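Local coordinates for protein sensor-type histidine kinase PrrB (Mycobacterium tuberculosis, PDB 1YSR) that uses ATP to phosphorylate a histidine as the sensor kinase of a two-component system, this chain being its C-terminal ATP-binding domain, at residues 8-13 with 38-43; 15-20 with 46-51. All coordinates share one frame; numbering follows the deposited sequence. Where two conformers were deposited one is given.

Contact 1 of 2, residues 8-13 with 38-43; sequences VDITDL and CIIVGL
Ile10 lays its CG1-CD1 arm obliquely against the arm of Ile40, with CD1 3.8 Å from Ile40 CG1 and about as far from Ile40 CD1. Ile40 reaches it because its CG1 sits between the backbone N and the carbonyl carbon (chi1 74°). Leu47 of helix 44-61 touches both isoleucines, and Val78 and Ile80 of strand 77-84 close in from the central sheet, so the pair is buried between that sheet and a helix. Beside it two short strands run antiparallel. Val8 and Ile40 form the hydrogen-bonded pair: Val8 N donates to Ile40 O at 2.7 Å, and Ile40 N returns a bond to Val8 O. Asp9 and Ile39 are the next, non-hydrogen-bonded pair, where Ile39 CD1 comes within 3.6 Å of Asp9 CB. This little two-stranded ribbon belongs to the ATP-binding domain of a histidine kinase, an alpha/beta sandwich of the GHKL family, and it leads directly into the first helix. Asp9 is the N-cap of that helix; its OD1 takes the N-H of Asp12 at 2.9 Å from above the carboxylate plane. One residue on, Ile10 N donates a hydrogen bond to Cys38 O (2.8 Å). Thr11 carries the pairing past the strand: OG1, anti to its own carbonyl carbon (chi1 -53°), accepts from Cys38 N at 2.9 Å and is also hydrogen-bonded to Pro36 O. At the other end Val8 CG2 rests 3.7 Å from Gly42 O, and Pro44 packs on the same valine.

Contact 2 of 2, residues 15-20 with 46-51; sequences DRAAHD and GLRLAV
Arg48 reaches across from helix 46-51 to Asp20 on helix 15-20, making a salt bridge between two helices of the layer that covers the sheet in this GHKL-type alpha/beta sandwich. NH1 meets Asp20 OD2 at 2.7 Å in a nearly straight hydrogen bond, lying on the anti side of the carboxylate and close to its plane. The carboxylate oxygen in turn sits at the guanidinium edge, in plane, although the two flat groups are turned 47° from each other. From NH2 to the same oxygen the bond is long and weak. Asp52 OD1 holds NE in a second salt bridge. The two carboxylates probably balance the charge of Arg48, whose NH2 lies 4.3 Å from Arg16 NE; Arg16 has its own salt bridge, NH1 to Asp12. Ala17 covers one face of the Arg48 guanidinium, its CA 3.6 Å from the plane and over its centre, and its CB comes 3.7 Å from Arg48 NE. The same CB also meets Val51 CG1 at 3.8 Å, the apolar part of the contact. The short segment axes come no closer than 10.4 Å and cross at -46°, and Arg48 covers much of that distance, with CG anti to its backbone N (chi1 176°) and a bend at chi2. Farther out, Ile39 of the third subunit packs on Arg48, and Thr37 N of that subunit gives Asp20 OD2 a weak bond. A water donates to Ala17 O at 2.7 Å and accepts a weak bond from Arg48 NH1.

Overall arrangement
Starting at the N terminus, strand 6-9 runs straight into helix 10-24, so the first halves of both contacts come one after the other. After strand 29-32 the chain returns as strand 39-42, where contact 1 closes a loop of 24 residues. It then turns into helix 44-61, and contact 2 closes a second loop of 25. The two loops cross rather than nest, since the segments alternate along the chain. Together they bind one strand-helix unit to another: strand to strand at one end, helix to helix farther along. The two contacts also touch through Leu13, whose CD1 packs on Leu47 and Arg48, with the contact centres about 11 Å apart.

Contact 1 of 2, residues 8-13 with 38-43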
loop_
_atom_site.group_PDB
_atom_site.type_symbol
_atom_site.label_atom_id
_atom_site.label_comp_id
_atom_site.label_asym_id
_atom_site.label_seq_id
_atom_site.Cartn_x
_atom_site.Cartn_y
_atom_site.Cartn_z
ATOM N N VAL A 8 -5.423 1.522 3.799
ATOM C CA VAL A 8 -4.267 0.641 3.677
ATOM C C VAL A 8 -4.576 -0.679 4.334
ATOM O O VAL A 8 -4.871 -0.731 5.490
ATOM C CB VAL A 8 -3.018 1.221 4.388
ATOM C CG1 VAL A 8 -1.862 0.337 4.058
ATOM C CG2 VAL A 8 -2.691 2.628 3.880
ATOM N N ASP A 9 -4.479 -1.768 3.577
ATOM C CA ASP A 9 -4.596 -3.102 4.178
ATOM C C ASP A 9 -3.246 -3.446 4.764
ATOM O O ASP A 9 -2.344 -3.795 4.022
ATOM C CB ASP A 9 -4.981 -4.127 3.102
ATOM C CG ASP A 9 -5.105 -5.555 3.659
ATOM O OD1 ASP A 9 -4.516 -5.884 4.721
ATOM O OD2 ASP A 9 -5.732 -6.376 2.963
ATOM N N ILE A 10 -3.111 -3.263 6.071
ATOM C CA ILE A 10 -1.820 -3.429 6.764
ATOM C C ILE A 10 -1.324 -4.851 6.629
ATOM O O ILE A 10 -0.094 -5.159 6.509
ATOM C CB ILE A 10 -1.992 -3.103 8.310
ATOM C CG1 ILE A 10 -2.255 -1.608 8.508
ATOM C CG2 ILE A 10 -0.769 -3.545 9.102
ATOM C CD1 ILE A 10 -1.182 -0.685 7.811
ATOM N N THR A 11 -2.299 -5.766 6.678
ATOM C CA THR A 11 -1.998 -7.173 6.602
ATOM C C THR A 11 -1.382 -7.558 5.258
ATOM O O THR A 11 -0.339 -8.248 5.214
ATOM C CB THR A 11 -3.283 -7.980 6.971
ATOM O OG1 THR A 11 -3.770 -7.501 8.236
ATOM C CG2 THR A 11 -2.934 -9.441 7.076
ATOM N N ASP A 12 -1.964 -7.092 4.157
ATOM C CA ASP A 12 -1.419 -7.335 2.835
ATOM C C ASP A 12 -0.071 -6.648 2.678
ATOM O O ASP A 12 0.835 -7.190 2.046
ATOM C CB ASP A 12 -2.415 -6.802 1.766
ATOM C CG ASP A 12 -1.973 -7.088 0.333
ATOM O OD1 ASP A 12 -1.810 -8.260 -0.031
ATOM O OD2 ASP A 12 -1.759 -6.129 -0.422
ATOM N N LEU A 13 0.055 -5.419 3.215
ATOM C CA LEU A 13 1.322 -4.699 3.194
ATOM C C LEU A 13 2.437 -5.569 3.802
ATOM O O LEU A 13 3.529 -5.684 3.249
ATOM C CB LEU A 13 1.166 -3.363 3.979
ATOM C CG LEU A 13 2.366 -2.376 3.862
ATOM C CD1 LEU A 13 1.857 -0.948 4.077
ATOM C CD2 LEU A 13 3.351 -2.672 4.998
ATOM N N CYS A 38 -6.400 -6.288 8.538
ATOM C CA CYS A 38 -6.623 -5.012 9.188
ATOM C C CYS A 38 -6.504 -3.856 8.235
ATOM O O CYS A 38 -5.446 -3.629 7.658
ATOM C CB CYS A 38 -5.682 -4.770 10.365
ATOM S SG CYS A 38 -5.969 -3.142 11.126
ATOM N N ILE A 39 -7.569 -3.066 8.118
ATOM C CA ILE A 39 -7.483 -1.869 7.280
ATOM C C ILE A 39 -7.350 -0.642 8.171
ATOM O O ILE A 39 -8.155 -0.497 9.122
ATOM C CB ILE A 39 -8.741 -1.682 6.374
ATOM C CG1 ILE A 39 -9.156 -3.021 5.695
ATOM C CG2 ILE A 39 -8.473 -0.590 5.333
ATOM C CD1 ILE A 39 -8.086 -3.558 4.744
ATOM N N ILE A 40 -6.391 0.253 7.858
ATOM C CA ILE A 40 -6.335 1.569 8.517
ATOM C C ILE A 40 -6.313 2.615 7.444
ATOM O O ILE A 40 -6.335 2.282 6.223
ATOM C CB ILE A 40 -5.139 1.702 9.547
ATOM C CG1 ILE A 40 -3.789 1.837 8.785
ATOM C CG2 ILE A 40 -5.170 0.500 10.595
ATOM C CD1 ILE A 40 -2.622 2.335 9.654
ATOM N N VAL A 41 -6.372 3.876 7.846
ATOM C CA VAL A 41 -6.183 4.940 6.916
ATOM C C VAL A 41 -4.807 5.494 7.217
ATOM O O VAL A 41 -4.462 5.737 8.392
ATOM C CB VAL A 41 -7.296 6.007 7.086
ATOM C CG1 VAL A 41 -6.951 7.292 6.346
ATOM C CG2 VAL A 41 -8.643 5.401 6.545
ATOM N N GLY A 42 -4.003 5.630 6.184
ATOM C CA GLY A 42 -2.595 5.877 6.392
ATOM C C GLY A 42 -1.887 6.134 5.088
ATOM O O GLY A 42 -2.523 6.325 4.029
ATOM N N LEU A 43 -0.552 6.138 5.172
ATOM C CA LEU A 43 0.265 6.478 4.011
ATOM C C LEU A 43 0.970 5.191 3.628
ATOM O O LEU A 43 1.932 4.803 4.318
ATOM C CB LEU A 43 1.325 7.530 4.386
ATOM C CG LEU A 43 0.813 8.831 5.065
ATOM C CD1 LEU A 43 1.830 9.529 6.034
ATOM C CD2 LEU A 43 0.286 9.821 4.008
#

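Contact 2 of 2, residues 15-20 with 46-51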
loop_
_atom_site.group_PDB
_atom_site.type_symbol
_atom_site.label_atom_id
_atom_site.label_comp_id
_atom_site.label_asym_id
_atom_site.label_seq_id
_atom_site.Cartn_x
_atom_site.Cartn_y
_atom_site.Cartn_z
ATOM N N ASP A 15 2.459 -8.835 4.184
ATOM C CA ASP A 15 2.613 -10.055 3.356
ATOM C C ASP A 15 3.544 -9.705 2.198
ATOM O O ASP A 15 4.479 -10.428 1.945
ATOM C CB ASP A 15 1.267 -10.567 2.868
ATOM C CG ASP A 15 1.300 -12.055 2.441
ATOM O OD1 ASP A 15 2.287 -12.782 2.736
ATOM O OD2 ASP A 15 0.301 -12.466 1.832
ATOM N N ARG A 16 3.311 -8.575 1.517
ATOM C CA ARG A 16 4.193 -8.171 0.417
ATOM C C ARG A 16 5.557 -7.814 0.901
ATOM O O ARG A 16 6.531 -8.104 0.238
ATOM C CB ARG A 16 3.673 -6.974 -0.419
ATOM C CG ARG A 16 2.272 -7.134 -1.024
ATOM C CD ARG A 16 1.880 -5.850 -1.847
ATOM N NE ARG A 16 2.021 -4.561 -1.140
ATOM C CZ ARG A 16 1.049 -3.907 -0.479
ATOM N NH1 ARG A 16 -0.178 -4.391 -0.378
ATOM N NH2 ARG A 16 1.318 -2.743 0.100
ATOM N N ALA A 17 5.643 -7.115 2.043
ATOM C CA ALA A 17 6.942 -6.752 2.550
ATOM C C ALA A 17 7.788 -8.007 2.783
ATOM O O ALA A 17 8.994 -8.005 2.534
ATOM C CB ALA A 17 6.784 -5.974 3.862
ATOM N N ALA A 18 7.155 -9.027 3.332
ATOM C CA ALA A 18 7.934 -10.228 3.721
ATOM C C ALA A 18 8.378 -10.921 2.421
ATOM O O ALA A 18 9.507 -11.346 2.290
ATOM C CB ALA A 18 7.091 -11.135 4.541
ATOM N N HIS A 19 7.485 -10.976 1.430
ATOM C CA HIS A 19 7.804 -11.636 0.152
ATOM C C HIS A 19 8.946 -10.934 -0.543
ATOM O O HIS A 19 9.881 -11.580 -1.040
ATOM C CB HIS A 19 6.559 -11.718 -0.741
ATOM C CG HIS A 19 5.589 -12.782 -0.315
ATOM N ND1 HIS A 19 5.858 -14.133 -0.456
ATOM C CD2 HIS A 19 4.359 -12.706 0.253
ATOM C CE1 HIS A 19 4.837 -14.835 0.009
ATOM N NE2 HIS A 19 3.909 -13.995 0.432
ATOM N N ASP A 20 8.883 -9.601 -0.596
ATOM C CA ASP A 20 9.939 -8.816 -1.210
ATOM C C ASP A 20 11.239 -8.913 -0.449
ATOM O O ASP A 20 12.286 -8.978 -1.080
ATOM C CB ASP A 20 9.572 -7.336 -1.341
ATOM C CG ASP A 20 8.409 -7.085 -2.301
ATOM O OD1 ASP A 20 8.003 -7.998 -3.029
ATOM O OD2 ASP A 20 7.875 -5.939 -2.308
ATOM N N GLY A 46 4.860 5.245 3.312
ATOM C CA GLY A 46 5.564 5.507 4.594
ATOM C C GLY A 46 5.461 4.258 5.469
ATOM O O GLY A 46 6.443 3.872 6.101
ATOM N N LEU A 47 4.273 3.625 5.498
ATOM C CA LEU A 47 4.141 2.402 6.352
ATOM C C LEU A 47 5.058 1.284 5.844
ATOM O O LEU A 47 5.755 0.599 6.629
ATOM C CB LEU A 47 2.696 1.938 6.436
ATOM C CG LEU A 47 1.834 2.911 7.228
ATOM C CD1 LEU A 47 0.409 2.614 6.995
ATOM C CD2 LEU A 47 2.202 2.936 8.753
ATOM N N ARG A 48 5.054 1.116 4.532
ATOM C CA ARG A 48 5.911 0.087 3.936
ATOM C C ARG A 48 7.360 0.390 4.222
ATOM O O ARG A 48 8.149 -0.503 4.523
ATOM C CB ARG A 48 5.650 -0.043 2.435
ATOM C CG ARG A 48 6.597 -1.046 1.709
ATOM C CD ARG A 48 6.510 -2.514 2.254
ATOM N NE ARG A 48 7.580 -3.228 1.562
ATOM C CZ ARG A 48 7.403 -3.873 0.407
ATOM N NH1 ARG A 48 8.438 -4.408 -0.209
ATOM N NH2 ARG A 48 6.196 -4.001 -0.090
ATOM N N LEU A 49 7.757 1.654 4.080
ATOM C CA LEU A 49 9.135 2.012 4.357
ATOM C C LEU A 49 9.574 1.704 5.827
ATOM O O LEU A 49 10.735 1.239 6.061
ATOM C CB LEU A 49 9.310 3.498 4.088
ATOM C CG LEU A 49 10.672 4.142 4.365
ATOM C CD1 LEU A 49 11.722 3.600 3.474
ATOM C CD2 LEU A 49 10.488 5.682 4.222
ATOM N N ALA A 50 8.681 1.991 6.771
ATOM C CA ALA A 50 8.920 1.730 8.223
ATOM C C ALA A 50 9.206 0.227 8.384
ATOM O O ALA A 50 10.198 -0.181 9.052
ATOM C CB ALA A 50 7.715 2.161 9.025
ATOM N N VAL A 51 8.356 -0.584 7.774
ATOM C CA VAL A 51 8.519 -2.065 7.830
ATOM C C VAL A 51 9.808 -2.502 7.174
ATOM O O VAL A 51 10.552 -3.312 7.719
ATOM C CB VAL A 51 7.278 -2.781 7.256
ATOM C CG1 VAL A 51 7.520 -4.264 7.213
ATOM C CG2 VAL A 51 6.038 -2.501 8.138
HETATM O O HOH W 1 10.243 -5.632 2.152
#